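Local structure of pseudopodium-enriched atypical kinase 1 (Homo sapiens, 6BHC) at residues Gln109-Ile117 with Gln186-Tyr197. The protein is a pseudokinase of the protein kinase family, probably serving as a non-catalytic signalling scaffold that dimerises through its kinase fold. The protein carries 1 engineered substitution. Numbering follows the deposited sequence. Where two conformers were deposited one is given.
Sequences QSLAVHFNI and QLCSGLEHLKPY
Leu111 lays CD2 over one face of the Tyr197 ring, off-centre and 3.7 Å from its centroid, while its CD1 meets Leu194 CD2. Tyr197 OH takes a nearly straight hydrogen bond from the next backbone amide, Ala112 N, at 3.0 Å. Ala112 O in turn accepts His193 NE2 at 2.9 Å, the donor standing above the carbonyl plane and the bond bent to 137°. His114 and His193 run alongside each other, pointing opposite ways, their ring planes 43° apart, and each puts its CB over a face of the other ring. With CG anti to the backbone N (chi1 -171°), His193 carries NE2 to Ala112 O and turns one ring face to His114 CB; a leucine here would probably leave that carbonyl without its side-chain donor and spoil the paired ring contact. His114 ND1 accepts Asn116 N at 3.0 Å within the type I turn from His114 to Ile117, and a water links NE2 to Ser189 O. Asn116 ND2 reaches Gln186 OE1 in a weak bond, and Ile117 CD1 packs on His193 CD2 and Leu194 CD2. Both amides also bind Leu238 of strand 237-240, and Gln186 also Thr236. The loop after helix 104-109, the alphaC-beta4 loop of protein kinases, thus packs on the C-terminal part of helix 173-194 (alphaE) and on Tyr197, joining N-lobe to C-lobe, while Leu187 and Leu191 pack against helix 277-289.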
ATOM      1  N   GLN A 109     -34.328   9.150  -9.102  1.00 67.97           N
ATOM      2  CA  GLN A 109     -33.595   9.408 -10.337  1.00 72.03           C
ATOM      3  C   GLN A 109     -32.951  10.790 -10.346  1.00 68.43           C
ATOM      4  O   GLN A 109     -31.958  10.995 -11.054  1.00 67.50           O
ATOM      5  CB  GLN A 109     -34.525   9.252 -11.542  1.00 83.89           C
ATOM      6  CG  GLN A 109     -33.840   9.257 -12.898  1.00 99.29           C
ATOM      7  CD  GLN A 109     -34.821   9.040 -14.034  1.00111.79           C
ATOM      8  OE1 GLN A 109     -35.986   8.711 -13.806  1.00113.65           O
ATOM      9  NE2 GLN A 109     -34.358   9.226 -15.265  1.00116.12           N
ATOM     10  N   SER A 110     -33.481  11.734  -9.570  1.00 60.47           N
ATOM     11  CA  SER A 110     -32.921  13.077  -9.501  1.00 62.49           C
ATOM     12  C   SER A 110     -31.691  13.168  -8.607  1.00 54.14           C
ATOM     13  O   SER A 110     -31.116  14.253  -8.485  1.00 67.39           O
ATOM     14  CB  SER A 110     -33.985  14.065  -9.011  1.00 72.61           C
ATOM     15  OG  SER A 110     -34.437  13.732  -7.710  1.00 72.49           O
ATOM     16  N   LEU A 111     -31.270  12.068  -7.989  1.00 44.03           N
ATOM     17  CA  LEU A 111     -30.133  12.065  -7.079  1.00 45.77           C
ATOM     18  C   LEU A 111     -28.893  11.528  -7.779  1.00 48.24           C
ATOM     19  O   LEU A 111     -28.966  10.556  -8.538  1.00 36.04           O
ATOM     20  CB  LEU A 111     -30.428  11.215  -5.841  1.00 45.15           C
ATOM     21  CG  LEU A 111     -31.769  11.429  -5.140  1.00 48.39           C
ATOM     22  CD1 LEU A 111     -31.944  10.415  -4.020  1.00 39.97           C
ATOM     23  CD2 LEU A 111     -31.875  12.848  -4.606  1.00 49.87           C
ATOM     24  N   ALA A 112     -27.753  12.166  -7.520  1.00 32.20           N
ATOM     25  CA  ALA A 112     -26.486  11.629  -7.991  1.00 36.52           C
ATOM     26  C   ALA A 112     -26.215  10.285  -7.326  1.00 35.82           C
ATOM     27  O   ALA A 112     -26.683  10.012  -6.218  1.00 35.06           O
ATOM     28  CB  ALA A 112     -25.348  12.607  -7.699  1.00 32.78           C
ATOM     29  N   VAL A 113     -25.453   9.436  -8.021  1.00 29.49           N
ATOM     30  CA  VAL A 113     -25.239   8.079  -7.541  1.00 28.08           C
ATOM     31  C   VAL A 113     -24.519   8.106  -6.195  1.00 30.44           C
ATOM     32  O   VAL A 113     -23.702   8.990  -5.911  1.00 29.23           O
ATOM     33  CB  VAL A 113     -24.457   7.245  -8.571  1.00 32.88           C
ATOM     34  CG1 VAL A 113     -25.242   7.143  -9.873  1.00 33.42           C
ATOM     35  CG2 VAL A 113     -23.083   7.848  -8.818  1.00 42.33           C
ATOM     36  N   HIS A 114     -24.846   7.132  -5.351  1.00 25.72           N
ATOM     37  CA  HIS A 114     -24.238   7.014  -4.036  1.00 24.68           C
ATOM     38  C   HIS A 114     -24.125   5.540  -3.683  1.00 23.89           C
ATOM     39  O   HIS A 114     -24.975   4.730  -4.058  1.00 29.54           O
ATOM     40  CB  HIS A 114     -25.045   7.757  -2.968  1.00 24.72           C
ATOM     41  CG  HIS A 114     -24.334   7.888  -1.659  1.00 27.46           C
ATOM     42  ND1 HIS A 114     -24.359   6.904  -0.693  1.00 28.12           N
ATOM     43  CD2 HIS A 114     -23.573   8.888  -1.155  1.00 28.81           C
ATOM     44  CE1 HIS A 114     -23.647   7.293   0.348  1.00 28.08           C
ATOM     45  NE2 HIS A 114     -23.160   8.495   0.094  1.00 27.49           N
ATOM     46  N   PHE A 115     -23.064   5.210  -2.943  1.00 29.89           N
ATOM     47  CA  PHE A 115     -22.761   3.819  -2.617  1.00 22.72           C
ATOM     48  C   PHE A 115     -23.892   3.149  -1.844  1.00 27.96           C
ATOM     49  O   PHE A 115     -24.107   1.939  -1.983  1.00 24.76           O
ATOM     50  CB  PHE A 115     -21.455   3.769  -1.822  1.00 22.71           C
ATOM     51  CG  PHE A 115     -20.935   2.384  -1.568  1.00 22.02           C
ATOM     52  CD1 PHE A 115     -20.353   1.648  -2.588  1.00 22.44           C
ATOM     53  CD2 PHE A 115     -20.990   1.833  -0.297  1.00 24.42           C
ATOM     54  CE1 PHE A 115     -19.858   0.380  -2.350  1.00 24.17           C
ATOM     55  CE2 PHE A 115     -20.499   0.565  -0.054  1.00 22.18           C
ATOM     56  CZ  PHE A 115     -19.928  -0.160  -1.081  1.00 23.77           C
ATOM     57  N   ASN A 116     -24.633   3.913  -1.040  1.00 24.37           N
ATOM     58  CA  ASN A 116     -25.645   3.361  -0.148  1.00 22.76           C
ATOM     59  C   ASN A 116     -27.066   3.728  -0.565  1.00 23.43           C
ATOM     60  O   ASN A 116     -27.996   3.600   0.239  1.00 25.67           O
ATOM     61  CB  ASN A 116     -25.378   3.816   1.287  1.00 22.63           C
ATOM     62  CG  ASN A 116     -24.002   3.415   1.772  1.00 22.12           C
ATOM     63  OD1 ASN A 116     -23.142   4.264   2.002  1.00 23.38           O
ATOM     64  ND2 ASN A 116     -23.785   2.115   1.929  1.00 23.80           N
ATOM     65  N   ILE A 117     -27.257   4.179  -1.800  1.00 25.52           N
ATOM     66  CA  ILE A 117     -28.576   4.511  -2.321  1.00 26.13           C
ATOM     67  C   ILE A 117     -28.798   3.711  -3.596  1.00 31.29           C
ATOM     68  O   ILE A 117     -27.895   3.596  -4.433  1.00 24.89           O
ATOM     69  CB  ILE A 117     -28.729   6.027  -2.571  1.00 32.90           C
ATOM     70  CG1 ILE A 117     -28.551   6.792  -1.257  1.00 28.38           C
ATOM     71  CG2 ILE A 117     -30.087   6.344  -3.193  1.00 26.40           C
ATOM     72  CD1 ILE A 117     -28.800   8.274  -1.364  1.00 34.06           C
ATOM     73  N   GLN A 186     -23.404   3.217   7.332  1.00 13.04           N
ATOM     74  CA  GLN A 186     -23.725   3.334   5.913  1.00 17.68           C
ATOM     75  C   GLN A 186     -25.074   4.011   5.707  1.00 22.48           C
ATOM     76  O   GLN A 186     -25.250   4.774   4.750  1.00 30.15           O
ATOM     77  CB  GLN A 186     -23.713   1.957   5.255  1.00 21.10           C
ATOM     78  CG  GLN A 186     -22.378   1.243   5.330  1.00 23.31           C
ATOM     79  CD  GLN A 186     -22.410  -0.107   4.650  1.00 25.37           C
ATOM     80  OE1 GLN A 186     -22.599  -0.204   3.437  1.00 22.49           O
ATOM     81  NE2 GLN A 186     -22.237  -1.164   5.432  1.00 19.22           N
ATOM     82  N   LEU A 187     -26.038   3.741   6.591  1.00 19.08           N
ATOM     83  CA  LEU A 187     -27.336   4.400   6.498  1.00 19.81           C
ATOM     84  C   LEU A 187     -27.194   5.907   6.663  1.00 18.39           C
ATOM     85  O   LEU A 187     -27.777   6.685   5.898  1.00 22.13           O
ATOM     86  CB  LEU A 187     -28.293   3.832   7.548  1.00 18.60           C
ATOM     87  CG  LEU A 187     -29.654   4.526   7.654  1.00 28.38           C
ATOM     88  CD1 LEU A 187     -30.421   4.427   6.342  1.00 18.99           C
ATOM     89  CD2 LEU A 187     -30.473   3.948   8.801  1.00 24.85           C
ATOM     90  N   CYS A 188     -26.418   6.338   7.660  1.00 11.83           N
ATOM     91  CA  CYS A 188     -26.210   7.767   7.864  1.00 22.98           C
ATOM     92  C   CYS A 188     -25.538   8.406   6.655  1.00 17.82           C
ATOM     93  O   CYS A 188     -25.850   9.547   6.296  1.00 20.80           O
ATOM     94  CB  CYS A 188     -25.388   8.001   9.133  1.00 25.88           C
ATOM     95  SG  CYS A 188     -26.248   7.504  10.647  1.00 34.38           S
ATOM     96  N   SER A 189     -24.624   7.679   6.008  1.00 14.61           N
ATOM     97  CA  SER A 189     -23.973   8.205   4.812  0.59 18.80           C
ATOM     98  C   SER A 189     -24.988   8.458   3.704  1.00 19.77           C
ATOM     99  O   SER A 189     -24.972   9.514   3.062  1.00 20.75           O
ATOM    100  CB  SER A 189     -22.886   7.240   4.340  0.59 18.71           C
ATOM    101  OG  SER A 189     -21.870   7.100   5.319  0.59 30.45           O
ATOM    102  N   GLY A 190     -25.884   7.498   3.468  1.00 18.18           N
ATOM    103  CA  GLY A 190     -26.900   7.686   2.445  1.00 13.67           C
ATOM    104  C   GLY A 190     -27.897   8.770   2.804  1.00 18.58           C
ATOM    105  O   GLY A 190     -28.338   9.530   1.937  1.00 23.63           O
ATOM    106  N   LEU A 191     -28.268   8.861   4.085  1.00 18.04           N
ATOM    107  CA  LEU A 191     -29.171   9.923   4.515  1.00 22.77           C
ATOM    108  C   LEU A 191     -28.497  11.286   4.432  1.00 20.65           C
ATOM    109  O   LEU A 191     -29.147  12.287   4.110  1.00 29.53           O
ATOM    110  CB  LEU A 191     -29.666   9.654   5.936  1.00 25.54           C
ATOM    111  CG  LEU A 191     -30.578   8.440   6.118  1.00 30.76           C
ATOM    112  CD1 LEU A 191     -30.952   8.268   7.582  1.00 27.85           C
ATOM    113  CD2 LEU A 191     -31.825   8.568   5.252  1.00 28.97           C
ATOM    114  N   GLU A 192     -27.195  11.345   4.720  1.00 32.66           N
ATOM    115  CA  GLU A 192     -26.454  12.592   4.561  1.00 30.26           C
ATOM    116  C   GLU A 192     -26.419  13.028   3.101  1.00 34.70           C
ATOM    117  O   GLU A 192     -26.340  14.227   2.810  1.00 27.37           O
ATOM    118  CB  GLU A 192     -25.036  12.419   5.108  1.00 34.14           C
ATOM    119  CG  GLU A 192     -24.227  13.700   5.217  1.00 59.40           C
ATOM    120  CD  GLU A 192     -22.817  13.452   5.727  1.00 72.00           C
ATOM    121  OE1 GLU A 192     -22.267  12.364   5.455  1.00 70.37           O
ATOM    122  OE2 GLU A 192     -22.264  14.344   6.405  1.00 74.86           O
ATOM    123  N   HIS A 193     -26.485  12.070   2.173  1.00 23.53           N
ATOM    124  CA  HIS A 193     -26.535  12.385   0.750  1.00 26.06           C
ATOM    125  C   HIS A 193     -27.841  13.061   0.356  1.00 29.28           C
ATOM    126  O   HIS A 193     -27.870  13.794  -0.638  1.00 32.25           O
ATOM    127  CB  HIS A 193     -26.338  11.103  -0.065  1.00 21.72           C
ATOM    128  CG  HIS A 193     -26.163  11.332  -1.534  1.00 24.62           C
ATOM    129  ND1 HIS A 193     -25.012  11.868  -2.072  1.00 25.55           N
ATOM    130  CD2 HIS A 193     -26.987  11.082  -2.579  1.00 22.17           C
ATOM    131  CE1 HIS A 193     -25.138  11.945  -3.385  1.00 22.00           C
ATOM    132  NE2 HIS A 193     -26.326  11.473  -3.718  1.00 17.84           N
ATOM    133  N   LEU A 194     -28.917  12.843   1.115  1.00 21.35           N
ATOM    134  CA  LEU A 194     -30.208  13.429   0.779  1.00 23.55           C
ATOM    135  C   LEU A 194     -30.338  14.880   1.222  1.00 27.33           C
ATOM    136  O   LEU A 194     -31.183  15.603   0.683  1.00 29.29           O
ATOM    137  CB  LEU A 194     -31.342  12.615   1.409  1.00 21.49           C
ATOM    138  CG  LEU A 194     -31.398  11.114   1.125  1.00 28.38           C
ATOM    139  CD1 LEU A 194     -32.612  10.487   1.801  1.00 29.21           C
ATOM    140  CD2 LEU A 194     -31.415  10.844  -0.368  1.00 26.01           C
ATOM    141  N   LYS A 195     -29.525  15.318   2.183  1.00 19.37           N
ATOM    142  CA  LYS A 195     -29.707  16.647   2.763  1.00 23.69           C
ATOM    143  C   LYS A 195     -29.524  17.779   1.760  1.00 33.01           C
ATOM    144  O   LYS A 195     -30.361  18.699   1.750  1.00 30.22           O
ATOM    145  CB  LYS A 195     -28.776  16.811   3.969  1.00 23.68           C
ATOM    146  CG  LYS A 195     -28.943  15.729   5.019  1.00 26.34           C
ATOM    147  CD  LYS A 195     -30.380  15.646   5.502  1.00 41.50           C
ATOM    148  CE  LYS A 195     -30.556  14.539   6.531  1.00 46.76           C
ATOM    149  NZ  LYS A 195     -31.963  14.445   7.014  1.00 53.23           N
ATOM    150  N   PRO A 196     -28.488  17.802   0.913  1.00 32.70           N
ATOM    151  CA  PRO A 196     -28.374  18.913  -0.049  1.00 34.57           C
ATOM    152  C   PRO A 196     -29.504  18.957  -1.063  1.00 32.65           C
ATOM    153  O   PRO A 196     -29.724  20.007  -1.680  1.00 33.06           O
ATOM    154  CB  PRO A 196     -27.019  18.658  -0.726  1.00 31.76           C
ATOM    155  CG  PRO A 196     -26.269  17.809   0.236  1.00 27.81           C
ATOM    156  CD  PRO A 196     -27.306  16.923   0.848  1.00 21.97           C
ATOM    157  N   TYR A 197     -30.226  17.856  -1.259  1.00 22.72           N
ATOM    158  CA  TYR A 197     -31.415  17.849  -2.099  1.00 28.83           C
ATOM    159  C   TYR A 197     -32.678  18.226  -1.338  1.00 36.82           C
ATOM    160  O   TYR A 197     -33.728  18.398  -1.965  1.00 33.04           O
ATOM    161  CB  TYR A 197     -31.613  16.467  -2.737  1.00 30.91           C
ATOM    162  CG  TYR A 197     -30.528  16.062  -3.708  1.00 34.26           C
ATOM    163  CD1 TYR A 197     -30.548  16.503  -5.025  1.00 37.72           C
ATOM    164  CD2 TYR A 197     -29.489  15.231  -3.311  1.00 35.26           C
ATOM    165  CE1 TYR A 197     -29.560  16.135  -5.918  1.00 41.79           C
ATOM    166  CE2 TYR A 197     -28.498  14.854  -4.197  1.00 30.23           C
ATOM    167  CZ  TYR A 197     -28.537  15.310  -5.498  1.00 36.96           C
ATOM    168  OH  TYR A 197     -27.551  14.940  -6.384  1.00 40.18           O
TER
HETATM  169  O   HOH W   1     -22.599  10.917   2.189  1.00 33.21           O